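Local atomic coordinates of aryl acylamidase (PDB entry 4YJ6), a protein that probably hydrolyses the amide bond of aryl acylamides, as a member of the amidase signature enzyme family. Residues A[71-76]-A[122-127]; A[14-19]-A[78-83]; A[136-141]-A[425-430]; A[141-146]-A[411-416]; A[269-274]-A[394-399]. All blocks are in the same frame, centred on the assembly; numbering follows the deposited sequence.

Contact 1: A[71-76]-A[122-127]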
# COMPACT_ATOMS: atom_id res chain seq x y z
N GLU A 71 2.42 -11.84 -32.11
CA GLU A 71 3.55 -12.23 -31.26
C GLU A 71 3.15 -12.28 -29.78
O GLU A 71 2.12 -11.72 -29.39
CB GLU A 71 4.70 -11.25 -31.47
CG GLU A 71 5.20 -11.30 -32.93
CD GLU A 71 6.27 -10.26 -33.22
OE1 GLU A 71 6.82 -9.68 -32.28
OE2 GLU A 71 6.55 -10.01 -34.41
N PRO A 72 3.95 -12.95 -28.95
CA PRO A 72 3.52 -13.15 -27.55
C PRO A 72 3.42 -11.84 -26.79
O PRO A 72 4.25 -10.93 -26.94
CB PRO A 72 4.62 -14.05 -26.96
CG PRO A 72 5.15 -14.79 -28.17
CD PRO A 72 5.15 -13.76 -29.27
N VAL A 73 2.36 -11.74 -25.99
CA VAL A 73 2.19 -10.57 -25.14
C VAL A 73 1.87 -11.06 -23.72
O VAL A 73 1.49 -12.21 -23.50
CB VAL A 73 1.09 -9.61 -25.66
CG1 VAL A 73 1.46 -9.07 -27.07
CG2 VAL A 73 -0.27 -10.27 -25.68
N GLY A 74 2.04 -10.17 -22.75
CA GLY A 74 1.95 -10.56 -21.36
C GLY A 74 0.55 -10.60 -20.79
O GLY A 74 -0.44 -10.21 -21.43
N MSE A 75 0.45 -11.08 -19.56
CA MSE A 75 -0.88 -11.34 -19.00
C MSE A 75 -1.61 -10.06 -18.57
O MSE A 75 -2.82 -10.09 -18.28
CB MSE A 75 -0.77 -12.35 -17.85
CG MSE A 75 -0.39 -11.81 -16.53
SE MSE A 75 -0.25 -13.36 -15.24
CE MSE A 75 1.43 -13.98 -16.12
N LEU A 76 -0.89 -8.94 -18.48
CA LEU A 76 -1.52 -7.65 -18.19
C LEU A 76 -1.35 -6.71 -19.39
O LEU A 76 -1.30 -5.50 -19.25
CB LEU A 76 -0.90 -7.00 -16.94
CG LEU A 76 -1.26 -7.73 -15.64
CD1 LEU A 76 -0.54 -7.03 -14.47
CD2 LEU A 76 -2.74 -7.71 -15.41
N GLY A 122 7.10 -6.39 -17.20
CA GLY A 122 7.41 -7.70 -17.73
C GLY A 122 6.23 -8.45 -18.33
O GLY A 122 6.41 -9.24 -19.25
N GLU A 123 5.03 -8.21 -17.81
CA GLU A 123 3.82 -8.81 -18.35
C GLU A 123 2.98 -7.78 -19.12
O GLU A 123 1.77 -7.91 -19.27
CB GLU A 123 3.03 -9.46 -17.20
CG GLU A 123 3.74 -10.70 -16.67
CD GLU A 123 3.77 -11.88 -17.64
OE1 GLU A 123 2.92 -11.97 -18.54
OE2 GLU A 123 4.66 -12.75 -17.49
N ASP A 124 3.69 -6.76 -19.64
CA ASP A 124 3.14 -5.79 -20.57
C ASP A 124 2.12 -4.81 -20.01
O ASP A 124 1.41 -4.16 -20.75
CB ASP A 124 2.61 -6.47 -21.84
CG ASP A 124 3.73 -6.91 -22.77
OD1 ASP A 124 4.75 -6.16 -22.88
OD2 ASP A 124 3.59 -7.99 -23.37
N SER A 125 2.10 -4.63 -18.69
CA SER A 125 1.46 -3.46 -18.14
C SER A 125 2.30 -2.24 -18.55
O SER A 125 3.53 -2.33 -18.70
CB SER A 125 1.34 -3.61 -16.60
OG SER A 125 0.79 -2.44 -16.01
N LEU A 126 1.62 -1.12 -18.79
CA LEU A 126 2.28 0.11 -19.28
C LEU A 126 2.45 1.09 -18.12
O LEU A 126 1.46 1.55 -17.53
CB LEU A 126 1.41 0.74 -20.37
CG LEU A 126 1.32 -0.20 -21.59
CD1 LEU A 126 0.18 0.23 -22.54
CD2 LEU A 126 2.68 -0.25 -22.31
N LEU A 127 3.70 1.42 -17.79
CA LEU A 127 4.01 2.32 -16.68
C LEU A 127 3.97 3.77 -17.13
O LEU A 127 4.75 4.19 -18.01
CB LEU A 127 5.39 2.03 -16.12
CG LEU A 127 5.63 0.62 -15.61
CD1 LEU A 127 7.14 0.43 -15.26
CD2 LEU A 127 4.76 0.41 -14.44
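G74 runs so close to E123 that their CA atoms are 4.0 Å apart, an approach possible because G74 carries no side chain, and two residues on, L76 N donates to E123 O over 3.0 Å. Two acidic side chains then take up the preceding amides. E123 leaves its backbone with CG beside the N (chi1 -70°) and bends again at chi2, which folds the carboxylate back across the 71-76 backbone; OE1 receives M75 N at 2.8 Å on its anti lone pair. D124 OD2 accepts from G74 N at 2.7 Å, met on the anti side and somewhat out of the carboxylate plane. Three successive N-H groups, from G74 to L76, are thus engaged by E123 and D124. D124 is also the C-prime residue, with positive phi, of the Schellman motif that ends helix 115-122, and the same turn leads into strand 126-131. The contact therefore joins the end of that helix to the loop that comes before strand 80-84, the neighbouring parallel strand. D124 OD2 has a second partner in R66 of helix 53-69, a salt bridge, and R66 also reaches the carbonyl of P72. M75, a selenomethionine, crosses E123 at a slant: its chain turns at chi3 and sets CE against the carboxylate, 3.5 Å from E123 CD. On the buried side, L76 CB approaches S125 CB at 4.1 Å, while S125 OG turns to the carbonyl of V79; V240 of helix 231-241 packs on M75, L76 and E123.

Contact 2: A[14-19]-A[78-83]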
# COMPACT_ATOMS: atom_id res chain seq x y z
N ALA A 14 -8.97 -6.33 -15.59
CA ALA A 14 -9.49 -7.47 -16.33
C ALA A 14 -10.18 -6.97 -17.61
O ALA A 14 -10.00 -7.55 -18.68
CB ALA A 14 -10.48 -8.27 -15.47
N GLU A 15 -10.94 -5.90 -17.51
CA GLU A 15 -11.63 -5.37 -18.70
C GLU A 15 -10.65 -4.83 -19.72
O GLU A 15 -10.79 -5.10 -20.91
CB GLU A 15 -12.61 -4.28 -18.30
CG GLU A 15 -13.84 -4.87 -17.61
CD GLU A 15 -14.79 -3.83 -17.05
OE1 GLU A 15 -14.32 -2.79 -16.53
OE2 GLU A 15 -16.03 -4.08 -17.08
N ILE A 16 -9.66 -4.06 -19.29
CA ILE A 16 -8.66 -3.54 -20.23
C ILE A 16 -7.88 -4.65 -20.92
O ILE A 16 -7.62 -4.60 -22.13
CB ILE A 16 -7.70 -2.58 -19.54
CG1 ILE A 16 -8.49 -1.30 -19.21
CG2 ILE A 16 -6.53 -2.22 -20.48
CD1 ILE A 16 -7.81 -0.43 -18.22
N VAL A 17 -7.46 -5.65 -20.16
CA VAL A 17 -6.74 -6.77 -20.76
C VAL A 17 -7.56 -7.34 -21.92
O VAL A 17 -7.05 -7.63 -23.00
CB VAL A 17 -6.47 -7.87 -19.73
CG1 VAL A 17 -6.11 -9.19 -20.42
CG2 VAL A 17 -5.35 -7.45 -18.78
N GLU A 18 -8.86 -7.51 -21.69
CA GLU A 18 -9.70 -8.12 -22.73
C GLU A 18 -9.90 -7.17 -23.91
O GLU A 18 -9.91 -7.61 -25.08
CB GLU A 18 -11.04 -8.55 -22.10
CG GLU A 18 -12.10 -8.98 -23.11
CD GLU A 18 -11.74 -10.24 -23.87
OE1 GLU A 18 -10.85 -11.00 -23.43
OE2 GLU A 18 -12.36 -10.46 -24.94
N LEU A 19 -10.10 -5.88 -23.63
CA LEU A 19 -10.28 -4.86 -24.67
C LEU A 19 -9.04 -4.83 -25.57
O LEU A 19 -9.14 -4.73 -26.79
CB LEU A 19 -10.42 -3.48 -24.07
CG LEU A 19 -11.77 -2.75 -23.97
CD1 LEU A 19 -13.01 -3.56 -24.41
CD2 LEU A 19 -11.96 -2.07 -22.62
N GLY A 78 -1.36 -4.06 -21.85
CA GLY A 78 -2.09 -2.82 -22.07
C GLY A 78 -2.65 -2.18 -20.80
O GLY A 78 -3.19 -1.10 -20.87
N VAL A 79 -2.53 -2.83 -19.65
CA VAL A 79 -3.10 -2.26 -18.43
C VAL A 79 -2.22 -1.10 -18.00
O VAL A 79 -1.03 -1.30 -17.76
CB VAL A 79 -3.13 -3.31 -17.32
CG1 VAL A 79 -3.55 -2.66 -15.96
CG2 VAL A 79 -4.07 -4.42 -17.70
N PRO A 80 -2.77 0.12 -17.85
CA PRO A 80 -1.95 1.26 -17.44
C PRO A 80 -1.76 1.30 -15.93
O PRO A 80 -2.71 1.01 -15.21
CB PRO A 80 -2.76 2.46 -17.90
CG PRO A 80 -4.20 2.00 -17.79
CD PRO A 80 -4.18 0.51 -18.12
N THR A 81 -0.59 1.69 -15.47
CA THR A 81 -0.39 1.75 -14.03
C THR A 81 0.73 2.75 -13.72
O THR A 81 1.37 3.28 -14.65
CB THR A 81 -0.06 0.34 -13.44
OG1 THR A 81 -0.11 0.40 -12.01
CG2 THR A 81 1.35 -0.13 -13.86
N LEU A 82 0.93 3.06 -12.45
CA LEU A 82 2.06 3.90 -12.03
C LEU A 82 2.73 3.26 -10.81
O LEU A 82 2.05 2.54 -10.04
CB LEU A 82 1.59 5.32 -11.66
CG LEU A 82 1.17 6.24 -12.81
CD1 LEU A 82 -0.26 5.97 -13.25
CD2 LEU A 82 1.31 7.68 -12.35
N MSE A 83 4.03 3.50 -10.64
CA MSE A 83 4.77 2.93 -9.49
C MSE A 83 4.84 4.05 -8.45
O MSE A 83 4.48 5.23 -8.73
CB MSE A 83 6.17 2.48 -9.90
CG MSE A 83 7.00 3.70 -10.24
SE MSE A 83 8.81 3.20 -10.57
CE MSE A 83 9.33 2.45 -8.85
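I16 sets its CG2 methyl against the peptide joining G78 to V79, with CG2 3.5 Å from G78 O, and its CD1 methyl ends at the CD corner of the P80 ring, 3.8 Å from P80 CD. Both branches of the isoleucine are used. CG2 stands anti to the backbone N of I16 and rests on the peptide, while CG1 (chi1 -70°) carries CD1 further along the strand to the proline. One residue on, V17 and V79 approach at a slant through a single methyl each; V17 CG2 and V79 CG2 are 3.5 Å apart, a close pair for two methyl carbons. These residues place the N-terminal helix 13-21 against the entry to strand 80-84, which pairs in parallel with strand 126-131. V30 and T34 of helix 27-45 also lie on P80, and V79 O accepts from S125 OG, just before strand 126-131, and from L126 N. Between the two segments the meeting surfaces are methyl groups, a proline ring and one peptide, so this short helix is held against the strand by close fit and the exclusion of water, not by directional bonds.

Contact 3: A[136-141]-A[425-430]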
# COMPACT_ATOMS: atom_id res chain seq x y z
N TYR A 136 10.62 9.57 3.07
CA TYR A 136 11.10 8.29 3.62
C TYR A 136 9.95 7.37 4.06
O TYR A 136 10.17 6.42 4.83
CB TYR A 136 12.08 8.53 4.79
CG TYR A 136 13.53 8.71 4.37
CD1 TYR A 136 14.20 7.69 3.73
CD2 TYR A 136 14.24 9.91 4.61
CE1 TYR A 136 15.53 7.82 3.34
CE2 TYR A 136 15.56 10.05 4.23
CZ TYR A 136 16.20 9.01 3.59
OH TYR A 136 17.51 9.11 3.19
N GLY A 137 8.76 7.59 3.51
CA GLY A 137 7.60 6.78 3.88
C GLY A 137 7.17 6.94 5.35
O GLY A 137 6.34 6.18 5.82
N PHE A 138 7.69 7.95 6.05
CA PHE A 138 7.68 7.89 7.53
C PHE A 138 6.42 8.55 8.12
O PHE A 138 6.51 9.43 8.99
CB PHE A 138 8.99 8.48 8.10
CG PHE A 138 9.47 7.82 9.39
CD1 PHE A 138 8.81 8.03 10.59
CD2 PHE A 138 10.60 7.03 9.40
CE1 PHE A 138 9.28 7.41 11.79
CE2 PHE A 138 11.05 6.41 10.59
CZ PHE A 138 10.37 6.62 11.77
N ARG A 139 5.26 8.12 7.63
CA ARG A 139 3.96 8.47 8.22
C ARG A 139 2.84 7.86 7.37
O ARG A 139 3.04 7.53 6.20
CB ARG A 139 3.73 9.99 8.30
CG ARG A 139 3.98 10.71 6.95
CD ARG A 139 3.94 12.25 7.09
NE ARG A 139 5.03 12.74 7.91
CZ ARG A 139 5.02 13.85 8.64
NH1 ARG A 139 3.93 14.62 8.70
NH2 ARG A 139 6.10 14.18 9.34
N GLY A 140 1.66 7.74 7.98
CA GLY A 140 0.49 7.17 7.33
C GLY A 140 -0.36 8.20 6.58
O GLY A 140 -1.53 7.93 6.28
N THR A 141 0.23 9.36 6.30
CA THR A 141 -0.39 10.36 5.44
C THR A 141 0.56 10.61 4.27
O THR A 141 1.73 10.22 4.32
CB THR A 141 -0.58 11.68 6.17
OG1 THR A 141 0.67 12.02 6.79
CG2 THR A 141 -1.70 11.53 7.25
N ASP A 425 0.79 8.08 18.62
CA ASP A 425 1.79 8.64 17.72
C ASP A 425 1.13 9.10 16.40
O ASP A 425 0.42 8.33 15.73
CB ASP A 425 2.85 7.57 17.43
CG ASP A 425 3.98 8.10 16.57
OD1 ASP A 425 3.77 8.23 15.36
OD2 ASP A 425 5.07 8.39 17.10
N PRO A 426 1.32 10.37 16.04
CA PRO A 426 0.57 10.91 14.91
C PRO A 426 1.12 10.45 13.57
O PRO A 426 0.41 10.58 12.57
CB PRO A 426 0.76 12.43 15.07
CG PRO A 426 2.06 12.56 15.73
CD PRO A 426 2.14 11.41 16.70
N LEU A 427 2.34 9.92 13.55
CA LEU A 427 2.91 9.42 12.28
C LEU A 427 2.37 8.04 11.95
O LEU A 427 1.97 7.77 10.83
CB LEU A 427 4.43 9.33 12.35
CG LEU A 427 5.19 10.58 12.82
CD1 LEU A 427 6.69 10.30 12.71
CD2 LEU A 427 4.79 11.81 11.99
N ILE A 428 2.34 7.14 12.94
CA ILE A 428 2.05 5.76 12.62
C ILE A 428 1.20 5.06 13.68
O ILE A 428 0.76 3.93 13.50
CB ILE A 428 3.38 4.97 12.44
CG1 ILE A 428 3.19 3.69 11.62
CG2 ILE A 428 3.95 4.59 13.80
CD1 ILE A 428 2.85 3.96 10.13
N GLY A 429 0.97 5.71 14.82
CA GLY A 429 0.35 5.00 15.95
C GLY A 429 -1.05 4.46 15.71
O GLY A 429 -1.44 3.44 16.32
N TRP A 430 -1.82 5.19 14.89
CA TRP A 430 -3.19 4.80 14.57
C TRP A 430 -3.24 3.82 13.36
O TRP A 430 -4.31 3.36 12.96
CB TRP A 430 -4.01 6.08 14.24
CG TRP A 430 -3.22 6.99 13.30
CD1 TRP A 430 -2.28 7.91 13.65
CD2 TRP A 430 -3.28 7.01 11.86
NE1 TRP A 430 -1.74 8.49 12.51
CE2 TRP A 430 -2.37 7.97 11.41
CE3 TRP A 430 -4.05 6.31 10.92
CZ2 TRP A 430 -2.15 8.23 10.03
CZ3 TRP A 430 -3.87 6.58 9.57
CH2 TRP A 430 -2.94 7.54 9.14
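L427 O is approached by two neighbours of the 136-141 loop: G140 N donates to it over 2.9 Å, almost in line with the carbonyl bond, and R139 CA adds a C-H contact at 3.4 Å. The side chain of L427 divides its two methyls between F138 and R139. CD1 lies at the edge of the F138 ring, near its plane and 3.8 Å from F138 CD1, while CD2 sits over one face of the R139 guanidinium, displaced toward the rim, 3.8 Å from R139 NH2. With CG between its backbone N and carbonyl carbon (chi1 51°) and a bend at chi3, R139 brings the guanidinium alongside L427 CD2, where T413 O accepts from NH1. Each loop has its own turn: F138 is the centre of an inverse gamma turn, and D425 OD1 accepts from L427 N at 2.9 Å and I428 N at 3.0 Å, an Asx turn extended to an Asx motif, which fixes the peptide that presents L427 O. W430 of the same loop completes the contact. Its NE1 donates to P426 O at 3.0 Å, nearly straight (177°) and in the indole plane, though well above the plane of that carbonyl. The six-membered ring of the indole brings its edge to G140, with W430 CH2 3.2 Å from G140 O, and the ring meets W194 with nearly parallel planes.

Contact 4: A[141-146]-A[411-416]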
# COMPACT_ATOMS: atom_id res chain seq x y z
N THR A 141 0.23 9.36 6.30
CA THR A 141 -0.39 10.36 5.44
C THR A 141 0.56 10.61 4.27
O THR A 141 1.73 10.22 4.32
CB THR A 141 -0.58 11.68 6.17
OG1 THR A 141 0.67 12.02 6.79
CG2 THR A 141 -1.70 11.53 7.25
N THR A 142 0.06 11.21 3.21
CA THR A 142 0.92 11.60 2.11
C THR A 142 1.00 13.11 1.91
O THR A 142 0.05 13.73 1.47
CB THR A 142 0.47 10.93 0.81
OG1 THR A 142 0.58 9.50 0.98
CG2 THR A 142 1.39 11.36 -0.38
N ASP A 143 2.18 13.64 2.22
CA ASP A 143 2.47 15.07 2.12
C ASP A 143 3.95 15.23 2.27
O ASP A 143 4.61 14.40 2.88
CB ASP A 143 1.76 15.81 3.27
CG ASP A 143 1.66 17.32 3.03
OD1 ASP A 143 2.17 17.79 1.99
OD2 ASP A 143 1.08 18.03 3.89
N ASN A 144 4.49 16.29 1.69
CA ASN A 144 5.88 16.60 1.88
C ASN A 144 6.04 18.04 1.39
O ASN A 144 5.11 18.59 0.82
CB ASN A 144 6.76 15.64 1.09
CG ASN A 144 6.32 15.52 -0.36
OD1 ASN A 144 6.28 16.51 -1.07
ND2 ASN A 144 6.01 14.31 -0.82
N THR A 145 7.19 18.63 1.63
CA THR A 145 7.37 20.04 1.28
C THR A 145 7.84 20.29 -0.13
O THR A 145 8.10 21.44 -0.48
CB THR A 145 8.34 20.73 2.23
OG1 THR A 145 9.63 20.11 2.14
CG2 THR A 145 7.85 20.64 3.66
N PHE A 146 7.97 19.25 -0.95
CA PHE A 146 8.43 19.44 -2.34
C PHE A 146 7.27 19.29 -3.30
O PHE A 146 7.03 20.17 -4.15
CB PHE A 146 9.58 18.48 -2.65
CG PHE A 146 10.15 18.62 -4.05
CD1 PHE A 146 10.52 19.86 -4.54
CD2 PHE A 146 10.32 17.51 -4.84
CE1 PHE A 146 11.05 19.99 -5.83
CE2 PHE A 146 10.84 17.62 -6.14
CZ PHE A 146 11.20 18.88 -6.63
N GLY A 411 3.09 21.20 4.32
CA GLY A 411 3.79 20.03 3.79
C GLY A 411 4.02 18.92 4.81
O GLY A 411 4.73 17.97 4.50
N CYS A 412 3.43 19.04 6.00
CA CYS A 412 3.64 18.03 7.06
C CYS A 412 2.33 17.46 7.66
O CYS A 412 2.26 17.23 8.88
CB CYS A 412 4.50 18.61 8.20
SG CYS A 412 6.29 18.73 7.81
N THR A 413 1.32 17.23 6.82
CA THR A 413 0.07 16.60 7.26
C THR A 413 0.44 15.34 8.03
O THR A 413 1.29 14.57 7.59
CB THR A 413 -0.84 16.19 6.06
OG1 THR A 413 -1.16 17.34 5.26
CG2 THR A 413 -2.15 15.54 6.54
N GLU A 414 -0.19 15.16 9.17
CA GLU A 414 -0.00 13.95 9.96
C GLU A 414 -1.35 13.51 10.53
O GLU A 414 -2.36 14.20 10.40
CB GLU A 414 1.02 14.20 11.07
CG GLU A 414 0.56 15.29 12.04
CD GLU A 414 1.54 15.52 13.19
OE1 GLU A 414 2.71 15.14 13.05
OE2 GLU A 414 1.12 16.08 14.22
N GLY A 415 -1.37 12.34 11.16
CA GLY A 415 -2.58 11.85 11.78
C GLY A 415 -2.83 12.56 13.11
O GLY A 415 -2.06 13.43 13.51
N PRO A 416 -3.88 12.15 13.80
CA PRO A 416 -4.23 12.75 15.10
C PRO A 416 -3.20 12.37 16.18
O PRO A 416 -2.56 11.33 16.06
CB PRO A 416 -5.59 12.12 15.39
CG PRO A 416 -5.44 10.71 14.81
CD PRO A 416 -4.71 10.97 13.49
O HOH W 1 0.64 20.51 3.00
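D143 reaches across to T413, joining two irregular loops that run roughly antiparallel without forming a sheet; loop 141-146 lies beside the glycine- and serine-rich run characteristic of the amidase signature family. D143 OD2 accepts from T413 N at 3.0 Å and from T413 OG1 at 2.7 Å, the two donors arriving on the anti side but from opposite faces of the carboxylate plane. A water gives the same oxygen a third bond and accepts from G411 N, bridging the aspartate to the start of the 411-416 loop. CG of D143 stands anti to the backbone N (chi1 -164°), which points the carboxylate toward T413, at about a right angle to that side chain. The second link runs the other way: T141 OG1 donates to T413 O at 2.7 Å from well above the carbonyl plane, and beside it T141 CG2 lies 4.1 Å from T413 CG2. T413 is itself fixed from outside, since its OG1 also bonds to A408 N. T142, whose first side-chain bond points away from 411-416, bonds through OG1 to G161 O, at the start of the signature run. The N144 side chain also leaves its backbone away from the 411-416 loop; ND2 donates to N132 OD1 and S133 O, OD1 takes the amides of F147 and G148, and in an Asx turn N144 OD1 accepts F146 N at 3.2 Å.

Contact 5: A[269-274]-A[394-399]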
# COMPACT_ATOMS: atom_id res chain seq x y z
N LYS A 269 -15.48 -21.54 7.62
CA LYS A 269 -14.28 -20.95 8.20
C LYS A 269 -14.54 -20.41 9.59
O LYS A 269 -15.64 -19.97 9.88
CB LYS A 269 -13.77 -19.82 7.30
CG LYS A 269 -13.28 -20.33 5.93
CD LYS A 269 -12.11 -21.33 6.07
CE LYS A 269 -11.52 -21.65 4.68
NZ LYS A 269 -10.53 -22.73 4.78
N LYS A 270 -13.50 -20.44 10.42
CA LYS A 270 -13.57 -19.94 11.79
C LYS A 270 -12.85 -18.62 11.80
O LYS A 270 -11.66 -18.54 11.48
CB LYS A 270 -12.87 -20.87 12.76
CG LYS A 270 -13.57 -22.18 13.00
CD LYS A 270 -13.01 -22.88 14.25
CE LYS A 270 -12.74 -21.90 15.46
NZ LYS A 270 -13.96 -21.19 16.04
N ILE A 271 -13.57 -17.57 12.13
CA ILE A 271 -13.04 -16.23 11.95
C ILE A 271 -13.00 -15.54 13.30
O ILE A 271 -14.02 -15.52 14.01
CB ILE A 271 -13.91 -15.45 10.99
CG1 ILE A 271 -13.93 -16.16 9.61
CG2 ILE A 271 -13.39 -13.99 10.85
CD1 ILE A 271 -14.71 -15.40 8.52
N GLY A 272 -11.85 -14.99 13.66
CA GLY A 272 -11.74 -14.20 14.88
C GLY A 272 -11.92 -12.73 14.56
O GLY A 272 -11.65 -12.31 13.44
N LEU A 273 -12.48 -11.97 15.51
CA LEU A 273 -12.77 -10.55 15.30
C LEU A 273 -12.19 -9.75 16.47
O LEU A 273 -12.33 -10.14 17.64
CB LEU A 273 -14.30 -10.34 15.25
CG LEU A 273 -14.78 -8.90 15.24
CD1 LEU A 273 -14.28 -8.16 14.01
CD2 LEU A 273 -16.34 -8.86 15.33
N THR A 274 -11.50 -8.65 16.17
CA THR A 274 -11.10 -7.70 17.22
C THR A 274 -11.39 -6.30 16.74
O THR A 274 -11.21 -6.00 15.57
CB THR A 274 -9.62 -7.83 17.58
OG1 THR A 274 -9.29 -6.87 18.59
CG2 THR A 274 -8.69 -7.64 16.30
N LEU A 394 -8.99 -16.97 10.04
CA LEU A 394 -8.89 -15.59 9.60
C LEU A 394 -9.04 -14.71 10.81
O LEU A 394 -9.66 -15.13 11.78
CB LEU A 394 -10.01 -15.22 8.63
CG LEU A 394 -9.99 -15.82 7.23
CD1 LEU A 394 -11.39 -15.64 6.59
CD2 LEU A 394 -8.89 -15.19 6.32
N LEU A 395 -8.50 -13.50 10.75
CA LEU A 395 -8.71 -12.51 11.80
C LEU A 395 -9.19 -11.23 11.12
O LEU A 395 -8.60 -10.81 10.12
CB LEU A 395 -7.42 -12.24 12.55
CG LEU A 395 -7.42 -11.11 13.59
CD1 LEU A 395 -8.44 -11.44 14.66
CD2 LEU A 395 -6.01 -10.98 14.17
N LEU A 396 -10.25 -10.64 11.64
CA LEU A 396 -10.77 -9.36 11.15
C LEU A 396 -10.50 -8.27 12.16
O LEU A 396 -10.61 -8.50 13.36
CB LEU A 396 -12.29 -9.43 10.94
CG LEU A 396 -12.78 -10.56 10.07
CD1 LEU A 396 -14.32 -10.56 10.07
CD2 LEU A 396 -12.20 -10.38 8.66
N ALA A 397 -10.23 -7.07 11.67
CA ALA A 397 -10.02 -5.90 12.53
C ALA A 397 -10.29 -4.68 11.68
O ALA A 397 -10.36 -4.79 10.47
CB ALA A 397 -8.55 -5.88 13.08
N PRO A 398 -10.47 -3.49 12.30
CA PRO A 398 -10.48 -2.29 11.46
C PRO A 398 -9.07 -2.10 10.91
O PRO A 398 -8.11 -2.37 11.62
CB PRO A 398 -10.80 -1.14 12.45
CG PRO A 398 -11.24 -1.84 13.77
CD PRO A 398 -10.52 -3.19 13.74
N THR A 399 -8.94 -1.62 9.68
CA THR A 399 -7.60 -1.35 9.16
C THR A 399 -6.91 -0.27 9.99
O THR A 399 -5.73 -0.39 10.30
CB THR A 399 -7.70 -0.89 7.70
OG1 THR A 399 -8.47 -1.86 7.00
CG2 THR A 399 -6.30 -0.73 7.04
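G272 and its neighbours pair in parallel with the strand starting at L394, through a ladder of backbone bonds. G272 uses both its polar atoms: its N donates to L394 O, and G272 O receives L396 N at 2.8 Å. T274 N continues the ladder to L396 O at 3.0 Å, whereas at its start the bond from L394 N to K270 O is weak. C-H contacts fill the spaces between, such as A397 CA to T274 O at 3.3 Å. The apolar pairs gather on the face of I271, L273, L394 and L396. I271 and L394 lie side by side, with I271 CD1 3.8 Å from L394 CD1; the other branch of I271, CG2, anti to its backbone N, slants across to L396 CG at 3.6 Å. L273 CD1 slants over to L396 CB, and A294 and F297 of helix 284-299 cover these two residues. On the other face L395 CD1 folds over G272, 3.5 Å from G272 O. At the end of the pairing, T274 CG2 packs on A397 CB. Strand 270-273 also pairs in parallel with strand 303-306 on its far side, helix 284-299 linking the two as a beta-alpha-beta crossover, and the whole belongs to the large mixed sheet at the core of the amidase signature fold.

Overall arrangement
From the N terminus, helix 13-21 opens the first loop, which contact 2 closes at strand 80-84. Before it closes, residues 71-76 open contact 1, which closes at 122-127, so the two cross; they touch through V79 and S125 and tie the N-terminal helix and adjoining loops to one three-stranded sheet. Contact 3 then opens at 136-141 and closes last, at 425-430. Within its span lies contact 4, from 141-146 to 411-416; they share T141, and both bind the loop after strand 126-131 to loops between strand 394-398 and helix 434-439. Contact 5 lies within both spans, pairing strands of the large sheet, its centre about 24 Å from that of contact 3.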